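Local coordinates for azurocidin (Homo sapiens, PDB 1A7S), which binds heparin and bacterial lipopolysaccharide as an antimicrobial, chemotactic neutrophil glycoprotein with the fold of a serine protease, at residues I73-E78 and L90-Q94; G120-A126 and R142-V148; R166-N172 and P195-D201. One frame throughout, in Å; residues are numbered along the deposited sequence.

Contact 1 of 3, residues I73-E78 and L90-Q94. With EOH (ethanol), chain Q.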
loop_
_atom_site.group_PDB
_atom_site.type_symbol
_atom_site.label_atom_id
_atom_site.label_comp_id
_atom_site.label_asym_id
_atom_site.label_seq_id
_atom_site.Cartn_x
_atom_site.Cartn_y
_atom_site.Cartn_z
ATOM N N ILE A 73 -13.086 -0.204 10.417
ATOM C CA ILE A 73 -13.332 -0.706 9.088
ATOM C C ILE A 73 -14.785 -1.209 9.007
ATOM O O ILE A 73 -15.119 -2.204 9.670
ATOM C CB ILE A 73 -12.345 -1.829 8.668
ATOM C CG1 ILE A 73 -10.899 -1.340 8.696
ATOM C CG2 ILE A 73 -12.749 -2.362 7.318
ATOM C CD1 ILE A 73 -9.880 -2.431 8.682
ATOM N N SER A 74 -15.615 -0.502 8.258
ATOM C CA SER A 74 -17.046 -0.831 8.163
ATOM C C SER A 74 -17.327 -1.917 7.102
ATOM O O SER A 74 -18.361 -2.608 7.185
ATOM C CB SER A 74 -17.804 0.419 7.833
ATOM O OG SER A 74 -17.703 1.415 8.805
ATOM N N SER A 75 -16.439 -2.112 6.168
ATOM C CA SER A 75 -16.630 -3.169 5.155
ATOM C C SER A 75 -15.360 -3.359 4.370
ATOM O O SER A 75 -14.528 -2.444 4.294
ATOM C CB SER A 75 -17.786 -2.701 4.219
ATOM O OG SER A 75 -17.391 -2.084 3.122
ATOM N N MET A 76 -15.170 -4.542 3.826
ATOM C CA MET A 76 -13.994 -4.856 2.992
ATOM C C MET A 76 -14.494 -5.417 1.676
ATOM O O MET A 76 -15.437 -6.201 1.665
ATOM C CB MET A 76 -13.198 -6.009 3.720
ATOM C CG MET A 76 -12.602 -5.482 5.081
ATOM S SD MET A 76 -11.352 -6.620 5.642
ATOM C CE MET A 76 -12.134 -6.304 7.978
ATOM N N SER A 77 -13.775 -5.051 0.607
ATOM C CA SER A 77 -14.192 -5.504 -0.712
ATOM C C SER A 77 -12.923 -6.030 -1.456
ATOM O O SER A 77 -11.893 -5.382 -1.411
ATOM C CB SER A 77 -14.729 -4.320 -1.542
ATOM O OG SER A 77 -15.889 -3.763 -0.898
ATOM N N GLU A 78 -13.100 -7.139 -2.129
ATOM C CA GLU A 78 -12.071 -7.717 -3.015
ATOM C C GLU A 78 -12.721 -8.245 -4.285
ATOM O O GLU A 78 -13.942 -8.371 -4.341
ATOM C CB GLU A 78 -11.278 -8.779 -2.306
ATOM C CG GLU A 78 -12.075 -9.839 -1.600
ATOM C CD GLU A 78 -12.528 -10.986 -2.461
ATOM O OE1 GLU A 78 -11.819 -11.477 -3.375
ATOM O OE2 GLU A 78 -13.691 -11.387 -2.292
ATOM N N LEU A 90 -5.742 -7.343 -3.734
ATOM C CA LEU A 90 -6.263 -5.990 -3.667
ATOM C C LEU A 90 -7.508 -6.006 -2.760
ATOM O O LEU A 90 -8.403 -6.826 -2.907
ATOM C CB LEU A 90 -6.594 -5.467 -5.017
ATOM C CG LEU A 90 -7.269 -4.038 -5.092
ATOM C CD1 LEU A 90 -6.254 -3.090 -4.729
ATOM C CD2 LEU A 90 -7.820 -3.851 -6.513
ATOM N N MET A 91 -7.519 -5.084 -1.797
ATOM C CA MET A 91 -8.637 -4.977 -0.879
ATOM C C MET A 91 -8.949 -3.525 -0.657
ATOM O O MET A 91 -7.998 -2.748 -0.462
ATOM C CB MET A 91 -8.328 -5.696 0.428
ATOM C CG MET A 91 -9.557 -5.675 1.378
ATOM S SD MET A 91 -9.512 -6.850 2.570
ATOM C CE MET A 91 -9.606 -8.432 1.768
ATOM N N LEU A 92 -10.200 -3.162 -0.637
ATOM C CA LEU A 92 -10.637 -1.830 -0.278
ATOM C C LEU A 92 -11.312 -1.897 1.091
ATOM O O LEU A 92 -12.203 -2.708 1.299
ATOM C CB LEU A 92 -11.620 -1.272 -1.334
ATOM C CG LEU A 92 -11.032 -1.198 -2.738
ATOM C CD1 LEU A 92 -12.034 -0.440 -3.663
ATOM C CD2 LEU A 92 -9.694 -0.570 -2.837
ATOM N N LEU A 93 -10.875 -0.984 1.933
ATOM C CA LEU A 93 -11.412 -0.874 3.308
ATOM C C LEU A 93 -12.267 0.403 3.343
ATOM O O LEU A 93 -11.789 1.489 3.120
ATOM C CB LEU A 93 -10.254 -0.735 4.282
ATOM C CG LEU A 93 -9.129 -1.761 4.260
ATOM C CD1 LEU A 93 -8.052 -1.460 5.263
ATOM C CD2 LEU A 93 -9.674 -3.161 4.413
ATOM N N GLN A 94 -13.546 0.177 3.648
ATOM C CA GLN A 94 -14.440 1.350 3.838
ATOM C C GLN A 94 -14.232 1.811 5.287
ATOM O O GLN A 94 -14.440 0.985 6.206
ATOM C CB GLN A 94 -15.868 1.008 3.574
ATOM C CG GLN A 94 -16.810 2.188 3.713
ATOM C CD GLN A 94 -18.215 1.973 3.316
ATOM O OE1 GLN A 94 -18.462 1.243 2.320
ATOM N NE2 GLN A 94 -19.119 2.723 3.932
HETATM C C1 EOH Q . -21.636 4.689 3.993
HETATM C C2 EOH Q . -22.250 5.778 3.111
HETATM O O EOH Q . -21.920 3.366 3.456
HETATM O O HOH W 1 -15.047 -1.835 0.824
#
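Ser77 and Leu92 form a complete antiparallel hydrogen-bonded pair: Ser77 N donates to Leu92 O at 2.9 Å and Leu92 N donates to Ser77 O at the same distance. Leu92 O also accepts a hydrogen bond from a water that lies 2.7 Å from Ser77 OG and, more loosely, near Ser75 OG; this carbonyl therefore serves two donors, and the water ties the two serine hydroxyls to the backbone. At the other end the register slips. Gln94 N donates to Ser75 O, but Gln94 O receives Ser74 N at 2.8 Å, while Ser75 N is buried with no partner in the model. With Ser74 in helical torsions (phi -85°, psi -21°), this is consistent with a beta bulge. The Gln94 side chain runs out extended, its CB 3.5 Å from Ser75 OG; OE1 accepts from Gly221 N and NE2 donates to an ethanol. Leu93, Ile73 and Met76 meet on the face opposite Ser75 and Ser77: Met76 CG lies 3.8 Å from Leu93 CD2, the two side chains pointing the same way, and Ile73 CD1 meets Leu93 CD1 at 4.0 Å. Buried Leu92 carries the serine face onto Trp212 and Val216 of helix 210-218. Strand 91-95 bonds on its other edge to strand 35-38, through Met91 with Thr38 and Leu93 with Val36, and strands 73-77 and 91-94 run at 168°, as neighbours in the N-terminal six-stranded antiparallel barrel of the trypsin fold.

Contact 2 of 3, residues G120-A126 and R142-V148. With NAG (2-acetamido-2-deoxy-beta-D-glucopyranose), chain B; EOH (ethanol), chain G.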
loop_
_atom_site.group_PDB
_atom_site.type_symbol
_atom_site.label_atom_id
_atom_site.label_comp_id
_atom_site.label_asym_id
_atom_site.label_seq_id
_atom_site.Cartn_x
_atom_site.Cartn_y
_atom_site.Cartn_z
ATOM N N GLY A 120 11.589 0.567 -16.834
ATOM C CA GLY A 120 12.473 1.684 -16.760
ATOM C C GLY A 120 11.856 2.881 -16.024
ATOM O O GLY A 120 12.559 3.810 -15.663
ATOM N N THR A 121 10.522 2.816 -15.802
ATOM C CA THR A 121 9.868 3.978 -15.098
ATOM C C THR A 121 10.334 3.954 -13.638
ATOM O O THR A 121 10.367 2.934 -12.987
ATOM C CB THR A 121 8.346 3.762 -15.143
ATOM O OG1 THR A 121 7.934 3.783 -16.500
ATOM C CG2 THR A 121 7.598 4.949 -14.442
ATOM N N ARG A 122 10.734 5.128 -13.187
ATOM C CA ARG A 122 11.126 5.349 -11.802
ATOM C C ARG A 122 9.880 5.605 -10.935
ATOM O O ARG A 122 8.965 6.351 -11.314
ATOM C CB ARG A 122 12.079 6.566 -11.771
ATOM C CG ARG A 122 13.410 6.063 -12.462
ATOM C CD ARG A 122 14.419 7.193 -12.523
ATOM N NE ARG A 122 14.826 7.678 -11.239
ATOM C CZ ARG A 122 16.035 7.669 -10.720
ATOM N NH1 ARG A 122 17.131 7.717 -11.509
ATOM N NH2 ARG A 122 16.197 7.687 -9.405
ATOM N N CYS A 123 9.841 4.954 -9.826
ATOM C CA CYS A 123 8.772 5.017 -8.845
ATOM C C CYS A 123 9.408 5.116 -7.431
ATOM O O CYS A 123 10.620 5.049 -7.270
ATOM C CB CYS A 123 7.947 3.726 -8.940
ATOM S SG CYS A 123 7.328 3.287 -10.560
ATOM N N GLN A 124 8.543 5.238 -6.443
ATOM C CA GLN A 124 8.926 5.128 -5.042
ATOM C C GLN A 124 7.915 4.222 -4.312
ATOM O O GLN A 124 6.781 4.125 -4.709
ATOM C CB GLN A 124 8.963 6.482 -4.318
ATOM C CG GLN A 124 10.040 7.403 -4.841
ATOM C CD GLN A 124 10.246 8.665 -4.100
ATOM O OE1 GLN A 124 11.439 9.139 -3.965
ATOM N NE2 GLN A 124 9.277 9.267 -3.562
ATOM N N VAL A 125 8.434 3.619 -3.244
ATOM C CA VAL A 125 7.621 2.888 -2.307
ATOM C C VAL A 125 8.009 3.297 -0.910
ATOM O O VAL A 125 9.263 3.412 -0.645
ATOM C CB VAL A 125 7.644 1.374 -2.561
ATOM C CG1 VAL A 125 8.979 0.750 -2.543
ATOM C CG2 VAL A 125 6.619 0.701 -1.704
ATOM N N ALA A 126 7.121 3.531 -0.031
ATOM C CA ALA A 126 7.316 3.954 1.332
ATOM C C ALA A 126 6.514 3.055 2.277
ATOM O O ALA A 126 5.447 2.560 1.958
ATOM C CB ALA A 126 6.929 5.409 1.509
ATOM N N ARG A 142 9.876 4.903 5.948
ATOM C CA ARG A 142 11.100 4.915 5.107
ATOM C C ARG A 142 10.641 4.797 3.658
ATOM O O ARG A 142 9.564 4.290 3.399
ATOM C CB ARG A 142 12.070 3.833 5.543
ATOM C CG ARG A 142 12.488 3.922 6.985
ATOM C CD ARG A 142 13.538 2.907 7.340
ATOM N NE ARG A 142 14.843 3.264 6.758
ATOM C CZ ARG A 142 15.697 4.129 7.251
ATOM N NH1 ARG A 142 15.533 4.826 8.348
ATOM N NH2 ARG A 142 16.843 4.352 6.525
ATOM N N PHE A 143 11.505 5.196 2.716
ATOM C CA PHE A 143 11.184 5.159 1.315
ATOM C C PHE A 143 12.383 4.823 0.483
ATOM O O PHE A 143 13.547 5.097 0.837
ATOM C CB PHE A 143 10.494 6.448 0.866
ATOM C CG PHE A 143 11.437 7.628 0.784
ATOM C CD1 PHE A 143 11.852 8.293 1.927
ATOM C CD2 PHE A 143 11.920 8.065 -0.434
ATOM C CE1 PHE A 143 12.807 9.298 1.886
ATOM C CE2 PHE A 143 12.813 9.132 -0.460
ATOM C CZ PHE A 143 13.254 9.718 0.713
ATOM N N VAL A 144 12.111 4.249 -0.666
ATOM C CA VAL A 144 13.164 3.853 -1.604
ATOM C C VAL A 144 12.713 4.130 -3.044
ATOM O O VAL A 144 11.521 4.016 -3.351
ATOM C CB VAL A 144 13.516 2.367 -1.414
ATOM C CG1 VAL A 144 12.344 1.408 -1.575
ATOM C CG2 VAL A 144 14.769 1.931 -2.073
ATOM N N ASN A 145 13.665 4.525 -3.877
ATOM C CA ASN A 145 13.467 4.663 -5.299
ATOM C C ASN A 145 13.526 3.268 -5.930
ATOM O O ASN A 145 14.491 2.535 -5.614
ATOM C CB ASN A 145 14.592 5.484 -5.900
ATOM C CG ASN A 145 14.486 6.969 -5.578
ATOM O OD1 ASN A 145 13.412 7.509 -5.298
ATOM N ND2 ASN A 145 15.653 7.628 -5.640
ATOM N N VAL A 146 12.594 2.932 -6.767
ATOM C CA VAL A 146 12.561 1.652 -7.434
ATOM C C VAL A 146 12.306 1.879 -8.923
ATOM O O VAL A 146 11.764 2.951 -9.295
ATOM C CB VAL A 146 11.597 0.633 -6.826
ATOM C CG1 VAL A 146 11.834 0.460 -5.302
ATOM C CG2 VAL A 146 10.141 1.035 -7.052
ATOM N N THR A 147 12.612 0.881 -9.724
ATOM C CA THR A 147 12.427 0.988 -11.187
ATOM C C THR A 147 11.625 -0.182 -11.677
ATOM O O THR A 147 11.881 -1.329 -11.306
ATOM C CB THR A 147 13.830 1.027 -11.876
ATOM O OG1 THR A 147 14.515 2.166 -11.353
ATOM C CG2 THR A 147 13.665 1.193 -13.363
ATOM N N VAL A 148 10.659 0.057 -12.540
ATOM C CA VAL A 148 9.817 -1.046 -13.103
ATOM C C VAL A 148 10.661 -1.935 -13.964
ATOM O O VAL A 148 11.411 -1.481 -14.803
ATOM C CB VAL A 148 8.658 -0.419 -13.899
ATOM C CG1 VAL A 148 7.858 -1.514 -14.625
ATOM C CG2 VAL A 148 7.764 0.392 -12.963
HETATM C C1 NAG B . 15.738 9.067 -5.592
HETATM C C2 NAG B . 16.826 9.331 -4.498
HETATM C C3 NAG B . 17.152 10.815 -4.502
HETATM C C4 NAG B . 17.724 11.122 -5.959
HETATM C C5 NAG B . 16.498 10.901 -6.877
HETATM C C6 NAG B . 16.848 10.963 -8.342
HETATM C C7 NAG B . 16.545 7.907 -2.476
HETATM C C8 NAG B . 15.773 7.611 -1.232
HETATM N N2 NAG B . 16.226 9.031 -3.162
HETATM O O3 NAG B . 18.206 11.061 -3.631
HETATM O O4 NAG B . 18.009 12.556 -5.893
HETATM O O5 NAG B . 16.260 9.476 -6.874
HETATM O O6 NAG B . 18.161 10.522 -8.551
HETATM O O7 NAG B . 17.372 7.171 -2.907
HETATM C C1 EOH G . 4.374 5.570 -1.378
HETATM C C2 EOH G . 5.491 6.050 -2.219
HETATM O O EOH G . 4.455 4.210 -0.814
#
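Cys123 and Val146 make the central hydrogen-bonded pair of this antiparallel contact, with Cys123 N to Val146 O at 2.8 Å. The backbone bonds continue in both directions. Val125 and Val144 exchange two bonds, whereas at the far end Val148 N donates to Thr121 O and Gly120 N to Val148 O. Alpha hydrogens add to this, the shortest such contact running from Ala126 CA to Arg142 O at 3.1 Å. The axes of the two short strands are inclined at 138°, well away from strictly antiparallel, as expected in a strongly twisted sheet.

Apolar packing occupies one face. Val125 and Val144 lie side by side, each with CG1 between its backbone N and carbonyl carbon (chi1 57°), which brings the two CG1 methyls to 3.6 Å. Val125 CG1 also reaches Val146 CG1, and Cys123 SG, bonded to Cys181 as a disulfide, rests 3.8 Å from Val148 CG2. Leu179 adds to this face from strand 178-181.

The other face carries sugar. Asn145 ND2 is joined to C1 of N-acetylglucosamine by a 1.4 Å covalent bond. The acetamido methyl C8 of that sugar approaches Phe143 CE2 to 3.4 Å, and Arg122 NH2 comes within 3.1 Å of its ring oxygen O5, while Arg5 hydrogen-bonds it from strand 5-6. Covalent attachment, aromatic contact and nearby basic groups thus all reach the first sugar from the Asn145 side of the sheet, probably limiting its motion, while the valines and the disulfide turn the reverse face toward the protein interior.

Contact 3 of 3, residues R166-N172 and P195-D201. With EOH (ethanol), chain L.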
loop_
_atom_site.group_PDB
_atom_site.type_symbol
_atom_site.label_atom_id
_atom_site.label_comp_id
_atom_site.label_asym_id
_atom_site.label_seq_id
_atom_site.Cartn_x
_atom_site.Cartn_y
_atom_site.Cartn_z
ATOM N N ARG A 166 22.152 -3.816 -3.874
ATOM C CA ARG A 166 22.008 -5.216 -3.626
ATOM C C ARG A 166 20.703 -5.601 -2.963
ATOM O O ARG A 166 20.110 -6.629 -3.305
ATOM C CB ARG A 166 23.169 -5.823 -2.851
ATOM C CG ARG A 166 23.573 -7.208 -3.391
ATOM C CD ARG A 166 23.315 -8.305 -2.392
ATOM N NE ARG A 166 24.222 -8.344 -1.232
ATOM C CZ ARG A 166 23.705 -8.381 0.018
ATOM N NH1 ARG A 166 23.550 -7.247 0.701
ATOM N NH2 ARG A 166 23.274 -9.508 0.497
ATOM N N ARG A 167 20.255 -4.753 -2.027
ATOM C CA ARG A 167 18.994 -4.987 -1.351
ATOM C C ARG A 167 18.251 -3.668 -1.180
ATOM O O ARG A 167 18.678 -2.773 -0.502
ATOM C CB ARG A 167 19.178 -5.643 0.003
ATOM C CG ARG A 167 19.926 -6.956 0.005
ATOM C CD ARG A 167 19.093 -8.058 -0.561
ATOM N NE ARG A 167 19.654 -9.372 -0.546
ATOM C CZ ARG A 167 20.369 -9.946 -1.527
ATOM N NH1 ARG A 167 20.559 -9.367 -2.717
ATOM N NH2 ARG A 167 20.924 -11.151 -1.288
ATOM N N GLY A 168 17.080 -3.630 -1.855
ATOM C CA GLY A 168 16.218 -2.461 -1.713
ATOM C C GLY A 168 14.782 -2.855 -2.129
ATOM O O GLY A 168 14.627 -3.588 -3.064
ATOM N N GLY A 169 13.818 -2.400 -1.340
ATOM C CA GLY A 169 12.433 -2.703 -1.656
ATOM C C GLY A 169 11.628 -3.009 -0.413
ATOM O O GLY A 169 11.964 -2.579 0.705
ATOM N N ILE A 170 10.539 -3.718 -0.567
ATOM C CA ILE A 170 9.585 -3.981 0.494
ATOM C C ILE A 170 10.015 -5.054 1.426
ATOM O O ILE A 170 10.839 -5.935 1.091
ATOM C CB ILE A 170 8.190 -4.281 -0.107
ATOM C CG1 ILE A 170 8.154 -5.595 -0.862
ATOM C CG2 ILE A 170 7.696 -3.106 -0.971
ATOM C CD1 ILE A 170 6.814 -5.975 -1.514
ATOM N N CYS A 171 9.476 -5.082 2.609
ATOM C CA CYS A 171 9.719 -6.138 3.555
ATOM C C CYS A 171 8.540 -6.362 4.459
ATOM O O CYS A 171 7.427 -5.828 4.218
ATOM C CB CYS A 171 11.062 -5.965 4.240
ATOM S SG CYS A 171 11.859 -7.432 4.929
ATOM N N ASN A 172 8.650 -7.103 5.529
ATOM C CA ASN A 172 7.547 -7.376 6.442
ATOM C C ASN A 172 6.970 -6.071 6.946
ATOM O O ASN A 172 7.675 -5.194 7.376
ATOM C CB ASN A 172 8.072 -8.185 7.637
ATOM C CG ASN A 172 8.952 -9.336 7.379
ATOM O OD1 ASN A 172 9.781 -9.695 8.163
ATOM N ND2 ASN A 172 8.788 -10.037 6.252
ATOM N N PRO A 195 15.237 -13.135 0.017
ATOM C CA PRO A 195 15.487 -12.073 0.989
ATOM C C PRO A 195 14.798 -10.803 0.521
ATOM O O PRO A 195 14.795 -10.484 -0.664
ATOM C CB PRO A 195 17.028 -11.893 0.893
ATOM C CG PRO A 195 17.489 -13.272 0.506
ATOM C CD PRO A 195 16.462 -13.707 -0.534
ATOM N N CYS A 196 14.274 -10.060 1.497
ATOM C CA CYS A 196 13.767 -8.751 1.135
ATOM C C CYS A 196 14.815 -7.931 0.368
ATOM O O CYS A 196 15.956 -7.748 0.748
ATOM C CB CYS A 196 13.457 -7.992 2.455
ATOM S SG CYS A 196 12.018 -8.684 3.306
ATOM N N GLY A 197 14.340 -7.322 -0.728
ATOM C CA GLY A 197 15.182 -6.443 -1.458
ATOM C C GLY A 197 16.023 -7.059 -2.554
ATOM O O GLY A 197 16.615 -6.318 -3.314
ATOM N N ARG A 198 16.061 -8.386 -2.646
ATOM C CA ARG A 198 16.868 -9.038 -3.700
ATOM C C ARG A 198 16.284 -8.797 -5.081
ATOM O O ARG A 198 17.025 -8.477 -6.003
ATOM C CB ARG A 198 17.068 -10.482 -3.363
ATOM C CG ARG A 198 17.869 -11.262 -4.431
ATOM C CD ARG A 198 17.973 -12.726 -4.018
ATOM N NE ARG A 198 18.651 -13.605 -4.884
ATOM C CZ ARG A 198 18.201 -14.379 -5.852
ATOM N NH1 ARG A 198 16.890 -14.324 -6.182
ATOM N NH2 ARG A 198 19.054 -15.158 -6.517
ATOM N N GLY A 199 14.995 -8.875 -5.174
ATOM C CA GLY A 199 14.204 -8.444 -6.336
ATOM C C GLY A 199 13.723 -9.598 -7.183
ATOM O O GLY A 199 14.339 -10.677 -7.255
ATOM N N PRO A 200 12.691 -9.371 -7.937
ATOM C CA PRO A 200 11.903 -8.153 -7.958
ATOM C C PRO A 200 10.851 -8.139 -6.821
ATOM O O PRO A 200 10.541 -9.151 -6.252
ATOM C CB PRO A 200 11.191 -8.252 -9.307
ATOM C CG PRO A 200 11.158 -9.652 -9.638
ATOM C CD PRO A 200 12.312 -10.327 -8.964
ATOM N N ASP A 201 10.318 -6.969 -6.588
ATOM C CA ASP A 201 9.119 -6.816 -5.736
ATOM C C ASP A 201 7.907 -6.922 -6.675
ATOM O O ASP A 201 7.917 -6.352 -7.763
ATOM C CB ASP A 201 9.130 -5.453 -5.057
ATOM C CG ASP A 201 10.097 -5.423 -3.871
ATOM O OD1 ASP A 201 10.446 -6.529 -3.391
ATOM O OD2 ASP A 201 10.330 -4.292 -3.388
HETATM C C1 EOH L . 7.806 -8.904 2.518
HETATM C C2 EOH L . 8.417 -8.786 1.181
HETATM O O EOH L . 8.640 -9.661 3.465
HETATM O O HOH W 2 21.234 -13.975 -2.775
HETATM O O HOH W 3 11.482 -7.250 -1.063
#
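Arg167 bends across the turn Pro195-Arg198 and can be followed atom by atom. Its CB lies 3.9 Å from Cys196 O, and the chain, folded at chi2 (-73°), keeps CG beside that oxygen and brings CD to within 3.4 Å of it. NE then passes Pro195 CB. At the tip, Arg198 CB sits 3.6 Å above one face of the Arg167 guanidinium, with Arg166 NH2 over the opposite face; NH1 donates to Arg166 O at 2.8 Å, and NH2 reaches a water only weakly. Beneath this, Gly168 N donates to Gly197 O at 3.1 Å, and the Cys171-Cys196 disulfide joins the loops covalently. Deeper still, Asp201 OD2 takes Ile170 N at 2.9 Å on its syn side. Asp201 OD1 accepts from a water that accepts from Gly197 N and donates to Ile170 O at 2.6 Å. In trypsin-like proteins these two loops wall the S1 specificity pocket. Both Asp201 oxygens thus receive donors, which is consistent with a carboxylate that is charged, while the arginine side chains probably make the outer side of the junction basic.

Contacts 1 and 2 are both antiparallel strand pairs, but they belong to different sheets, on opposite sides of the chain's centre, centres 26 Å apart. All three contacts are partly buried, mixing buried residues with exposed ones. In contact 1, in the six-stranded barrel, Leu92 and Leu93 are buried on opposite faces; in contact 2, in the seven-stranded sheet, the valine side is buried and the other carries the glycan. Contact 3 joins two loops without strand pairing, relying on a disulfide, a carboxylate and a bridging water. It touches contact 2: Val125 CG2 meets Ile170 CG2 at 4.0 Å, so the valine side continues into the inner part of the loop junction, whereas the arginines of contact 3 lie outward.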